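Local coordinates for RmpD (Hexulose-6-phosphate synthase) (Streptococcus mutans, PDB 3EXR), which belongs to the orotidine 5'-phosphate decarboxylase/HUMPS family of enzymes and is built as a closed eight-stranded parallel beta/alpha barrel, present as a pair of subunits, at residues A[116-119]-A[120-124]; A[142-145]-A[146-149]; A[195-198]-A[199-202]. One frame throughout, in Å; residues are numbered along the deposited sequence.

Contact 1: residues A[116-119]-A[120-124]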
# COMPACT_ATOMS: atom_id res chain seq x y z
N VAL A 116 -10.95 4.92 3.29
CA VAL A 116 -9.94 5.65 2.52
C VAL A 116 -8.87 6.21 3.47
O VAL A 116 -9.12 7.06 4.34
CB VAL A 116 -10.53 6.79 1.71
CG1 VAL A 116 -9.43 7.44 0.85
CG2 VAL A 116 -11.64 6.30 0.79
N GLU A 117 -7.64 5.76 3.24
CA GLU A 117 -6.44 6.25 3.92
C GLU A 117 -5.95 7.54 3.28
O GLU A 117 -5.63 7.56 2.10
CB GLU A 117 -5.35 5.16 3.91
CG GLU A 117 -5.48 4.14 5.05
CD GLU A 117 -4.97 4.64 6.41
OE1 GLU A 117 -4.60 5.82 6.51
OE2 GLU A 117 -4.95 3.85 7.37
N LEU A 118 -5.92 8.61 4.07
CA LEU A 118 -5.64 9.96 3.58
C LEU A 118 -4.17 10.29 3.70
O LEU A 118 -3.66 10.44 4.81
CB LEU A 118 -6.51 10.98 4.32
CG LEU A 118 -8.02 10.79 4.20
CD1 LEU A 118 -8.75 11.78 5.07
CD2 LEU A 118 -8.52 10.95 2.77
N TYR A 119 -3.50 10.33 2.54
CA TYR A 119 -2.10 10.72 2.41
C TYR A 119 -1.94 11.71 1.26
O TYR A 119 -2.57 11.57 0.21
CB TYR A 119 -1.21 9.51 2.14
CG TYR A 119 -0.98 8.66 3.38
CD1 TYR A 119 0.15 8.83 4.16
CD2 TYR A 119 -1.93 7.73 3.81
CE1 TYR A 119 0.36 8.08 5.29
CE2 TYR A 119 -1.74 6.98 4.96
CZ TYR A 119 -0.59 7.16 5.70
OH TYR A 119 -0.36 6.41 6.83
N GLY A 120 -1.03 12.66 1.46
CA GLY A 120 -0.67 13.62 0.41
C GLY A 120 -1.78 14.61 0.11
O GLY A 120 -2.62 14.88 0.98
N ASP A 121 -1.79 15.11 -1.13
CA ASP A 121 -2.65 16.22 -1.54
C ASP A 121 -4.04 15.83 -2.05
O ASP A 121 -4.44 16.18 -3.18
CB ASP A 121 -1.94 17.02 -2.64
CG ASP A 121 -0.66 17.64 -2.17
OD1 ASP A 121 -0.63 18.15 -1.02
OD2 ASP A 121 0.34 17.62 -2.91
N TRP A 122 -4.79 15.13 -1.23
CA TRP A 122 -6.16 14.79 -1.59
C TRP A 122 -7.06 16.01 -1.46
O TRP A 122 -6.74 16.93 -0.70
CB TRP A 122 -6.68 13.64 -0.72
CG TRP A 122 -6.73 13.99 0.70
CD1 TRP A 122 -5.73 13.86 1.59
CD2 TRP A 122 -7.83 14.60 1.40
NE1 TRP A 122 -6.13 14.33 2.82
CE2 TRP A 122 -7.42 14.78 2.73
CE3 TRP A 122 -9.13 14.96 1.04
CZ2 TRP A 122 -8.25 15.34 3.69
CZ3 TRP A 122 -9.94 15.54 1.98
CH2 TRP A 122 -9.51 15.71 3.30
N THR A 123 -8.15 16.02 -2.21
CA THR A 123 -9.08 17.14 -2.23
C THR A 123 -10.50 16.74 -1.77
O THR A 123 -10.86 15.56 -1.75
CB THR A 123 -9.21 17.71 -3.67
OG1 THR A 123 -9.85 16.74 -4.51
CG2 THR A 123 -7.86 18.05 -4.28
N TYR A 124 -11.31 17.74 -1.42
CA TYR A 124 -12.71 17.50 -1.10
C TYR A 124 -13.55 17.07 -2.34
O TYR A 124 -14.56 16.39 -2.20
CB TYR A 124 -13.31 18.73 -0.44
CG TYR A 124 -12.70 19.04 0.91
CD1 TYR A 124 -12.89 18.17 1.98
CD2 TYR A 124 -11.93 20.19 1.12
CE1 TYR A 124 -12.34 18.44 3.24
CE2 TYR A 124 -11.38 20.48 2.39
CZ TYR A 124 -11.58 19.58 3.44
OH TYR A 124 -11.07 19.83 4.70
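Leu-118 and Trp-122 meet across an inverse gamma turn centred on Asp-121, which a weak hydrogen bond of 3.1 Å from Trp-122 N to Gly-120 O closes. The first torsion of Trp-122 (chi1 62°) sets CG between its own backbone N and carbonyl carbon, and from there the flat ring system reaches the isobutyl group. Leu-118 CD2 sits above the five-membered ring, 3.9 Å from its centroid and only 7° off the normal, a well-centred CH-pi contact. The other methyl, CD1, reaches toward the benzene half, 3.9 Å from Trp-122 CZ2, while Leu-118 CB approaches Trp-122 NE1 at 3.7 Å. One face of the indole is thus met by both branches and the root of the leucine. At the ring edge, near its plane, Tyr-119 O comes to 4.1 Å from Trp-122 CD1. Leu-164 of helix 155-167 packs against both Leu-118 and Trp-122, and Lys-160 makes a cation-pi contact with the indole. The bond from CA to CB of Tyr-119 points away from 120-124, and the tyrosine OH is hydrogen-bonded to Asp-69 OD2 of the second subunit. The reversal between Leu-118 and Trp-122 passes through Gly-120, whose positive phi (70°) suits glycine. Thr-123 then takes the N-cap position of helix 124-132, its side chain capping a backbone N of the first turn. The packing lies in the connection from the fifth strand to its following helix, a beta-to-alpha loop of the TIM barrel.

Contact 2: residues A[142-145]-A[146-149]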
# COMPACT_ATOMS: atom_id res chain seq x y z
N GLN A 142 -2.82 12.77 12.13
CA GLN A 142 -2.23 14.03 12.58
C GLN A 142 -1.09 14.45 11.63
O GLN A 142 -0.29 13.62 11.16
CB GLN A 142 -1.72 13.96 14.01
CG GLN A 142 -1.54 15.36 14.57
CD GLN A 142 -0.87 15.45 15.92
OE1 GLN A 142 -0.49 14.43 16.52
NE2 GLN A 142 -0.70 16.68 16.42
N SER A 143 -1.02 15.74 11.33
CA SER A 143 0.08 16.25 10.54
C SER A 143 1.39 15.76 11.15
O SER A 143 1.59 15.87 12.37
CB SER A 143 0.01 17.78 10.50
OG SER A 143 -1.06 18.15 9.62
N ARG A 144 2.24 15.15 10.31
CA ARG A 144 3.38 14.37 10.79
C ARG A 144 4.39 15.22 11.54
O ARG A 144 4.99 14.76 12.51
CB ARG A 144 4.05 13.65 9.61
CG ARG A 144 5.16 12.66 9.94
CD ARG A 144 4.79 11.55 10.93
NE ARG A 144 3.61 10.73 10.58
CZ ARG A 144 3.60 9.66 9.78
NH1 ARG A 144 4.71 9.24 9.16
NH2 ARG A 144 2.46 8.99 9.60
N ASP A 145 4.58 16.46 11.08
CA ASP A 145 5.47 17.40 11.76
C ASP A 145 5.05 17.64 13.20
O ASP A 145 5.88 17.62 14.11
CB ASP A 145 5.51 18.75 11.03
CG ASP A 145 6.26 18.69 9.72
OD1 ASP A 145 5.94 19.51 8.82
OD2 ASP A 145 7.16 17.84 9.53
N ALA A 146 3.76 17.91 13.38
CA ALA A 146 3.18 18.11 14.71
C ALA A 146 3.24 16.84 15.56
O ALA A 146 3.48 16.89 16.78
CB ALA A 146 1.74 18.60 14.57
N LEU A 147 3.00 15.70 14.93
CA LEU A 147 3.05 14.42 15.60
C LEU A 147 4.46 14.17 16.12
O LEU A 147 4.65 13.88 17.31
CB LEU A 147 2.64 13.29 14.64
CG LEU A 147 2.56 11.88 15.21
CD1 LEU A 147 1.86 11.86 16.57
CD2 LEU A 147 1.85 10.97 14.24
N LEU A 148 5.45 14.31 15.24
CA LEU A 148 6.84 14.06 15.61
C LEU A 148 7.31 15.01 16.73
O LEU A 148 8.10 14.62 17.60
CB LEU A 148 7.77 14.11 14.39
CG LEU A 148 7.80 12.92 13.41
CD1 LEU A 148 9.07 12.98 12.58
CD2 LEU A 148 7.66 11.52 14.06
N ALA A 149 6.79 16.23 16.73
CA ALA A 149 7.13 17.23 17.74
C ALA A 149 6.33 17.13 19.05
O ALA A 149 6.60 17.84 20.00
CB ALA A 149 7.01 18.60 17.18
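With CG anti to the backbone N (chi1 -162°) and the chain extended beyond it, Gln-142 reaches along the first turn of the helix and lays its amide against Ala-146 and Leu-147. The two ends of the amide meet different neighbours: NE2 lies 3.6 Å from Ala-146 CB, and OE1 lies 3.5 Å from Leu-147 CD1. The amide nitrogen is not left to these apolar contacts, since it donates a hydrogen bond to Glu-151 O and so ties the residue preceding the N-cap to the chain that leaves the helix. Arg-144 also begins with CG anti to its N, but its chain folds at the next two torsions, which brings the aliphatic part back over the helix. There CD comes within 4.1 Å of Leu-148 CG, and NE within 4.1 Å of Leu-147 CD2, the arginine and Leu-147 side chains running side by side in the same direction. The guanidinium end goes on to a salt bridge between NH2 and Asp-69 OD2 of the second subunit. Helix 144-149, after the sixth barrel strand (137-141) and ahead of helix 155-167, is built on i to i+4 bonds: Leu-147 N to Ser-143 O at 2.9 Å, and Leu-148 N to Arg-144 O at 2.8 Å, the latter nearly straight (169°). A longer bond of 3.1 Å joins Ala-149 N to Asp-145 O. Ser-143 holds the N-cap position without a capping bond from its side chain; its OG is engaged by Asp-157 OD1. The chemistry implies a division of labour: backbone bonds hold this short helix together, while Gln-142, Ser-143 and Arg-144 direct their polar ends to Glu-151, Asp-157 and Asp-69 of the second subunit.

Contact 3: residues A[195-198]-A[199-202]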
# COMPACT_ATOMS: atom_id res chain seq x y z
N ALA A 195 -5.43 3.81 18.22
CA ALA A 195 -4.24 3.83 19.04
C ALA A 195 -3.35 2.68 18.60
O ALA A 195 -3.79 1.78 17.88
CB ALA A 195 -4.60 3.70 20.52
N GLY A 196 -2.10 2.73 19.00
CA GLY A 196 -1.13 1.69 18.68
C GLY A 196 -0.20 1.40 19.86
O GLY A 196 -0.65 0.90 20.89
N ARG A 197 1.08 1.68 19.67
CA ARG A 197 2.12 1.36 20.66
C ARG A 197 1.94 2.04 22.02
O ARG A 197 2.31 1.48 23.04
CB ARG A 197 3.49 1.65 20.06
CG ARG A 197 3.87 0.71 18.89
CD ARG A 197 5.20 1.08 18.28
NE ARG A 197 6.32 0.42 18.96
CZ ARG A 197 7.58 0.88 18.96
NH1 ARG A 197 7.88 2.01 18.33
NH2 ARG A 197 8.54 0.20 19.60
N GLY A 198 1.34 3.22 22.03
CA GLY A 198 1.00 3.92 23.28
C GLY A 198 0.21 3.03 24.22
O GLY A 198 0.43 3.05 25.43
N ILE A 199 -0.69 2.23 23.66
CA ILE A 199 -1.43 1.27 24.47
C ILE A 199 -0.75 -0.10 24.56
O ILE A 199 -0.70 -0.69 25.64
CB ILE A 199 -2.88 1.16 23.98
CG1 ILE A 199 -3.64 2.44 24.32
CG2 ILE A 199 -3.56 -0.00 24.60
CD1 ILE A 199 -4.98 2.48 23.71
N THR A 200 -0.24 -0.64 23.46
CA THR A 200 0.23 -2.03 23.49
C THR A 200 1.59 -2.18 24.16
O THR A 200 1.92 -3.26 24.60
CB THR A 200 0.28 -2.67 22.09
OG1 THR A 200 1.16 -1.91 21.26
CG2 THR A 200 -1.09 -2.68 21.45
N GLU A 201 2.35 -1.09 24.26
CA GLU A 201 3.64 -1.09 24.98
C GLU A 201 3.53 -0.56 26.40
O GLU A 201 4.55 -0.37 27.07
CB GLU A 201 4.68 -0.26 24.22
CG GLU A 201 5.07 -0.85 22.89
CD GLU A 201 6.13 -0.04 22.16
OE1 GLU A 201 6.47 1.11 22.55
OE2 GLU A 201 6.64 -0.57 21.17
N ALA A 202 2.31 -0.28 26.85
CA ALA A 202 2.11 0.23 28.21
C ALA A 202 2.39 -0.88 29.20
O ALA A 202 2.43 -2.05 28.83
CB ALA A 202 0.69 0.81 28.40
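The short helix 197-200, which follows the last strand of the barrel, opens at Gly-196, the N-cap residue, whose carbonyl O serves two backbone donors of the turn. Thr-200 N approaches Gly-196 O at 3.0 Å in the carbonyl plane with an N-H...O angle of 163°, an alpha-helical bond, whereas Ile-199 N, at 3.1 Å, comes from above that plane. A further bond of 2.8 Å, from Glu-201 N to Arg-197 O, completes the single turn, after which Glu-201 leaves helical geometry. The place of this helix after the eighth strand is that of the extra short helix found in many phosphate-binding TIM barrels. Ala-195, the final residue of strand 192-195, joins strand to helix: its CB meets Ile-199 CD1 at 3.4 Å, tighter than usual for two carbons. With CG1 beside the backbone N (chi1 -71°) and CD1 extended beyond it, Ile-199 brings CD1 to Ala-195 CB; it also packs on Val-27 of helix 17-27 and on Ala-209 and Phe-212 of helix 205-220. On the exposed side Arg-197 and Glu-201 are close enough for a salt bridge, but Glu-201 OE2 is too near the guanidinium in the model, and the details of the pairing are doubtful.

All three contacts lie at the ends of strands of one barrel, the fifth, sixth and eighth, in the connections to the next helices. Contacts 1 and 2, with centres about 16 Å apart and no direct touch, both reach the second subunit, where Asp-69 OD2 is a partner of Tyr-119 in the first and Arg-144 in the second; contact 3 has no neighbour from another chain. Contact 1 is partly buried and rests on aromatic-aliphatic packing. Contact 2 is a surface contact held by backbone bonds, with an amide and an arginine laid over aliphatic groups. Contact 3 combines both characters, an apolar inner side and a charged outer one.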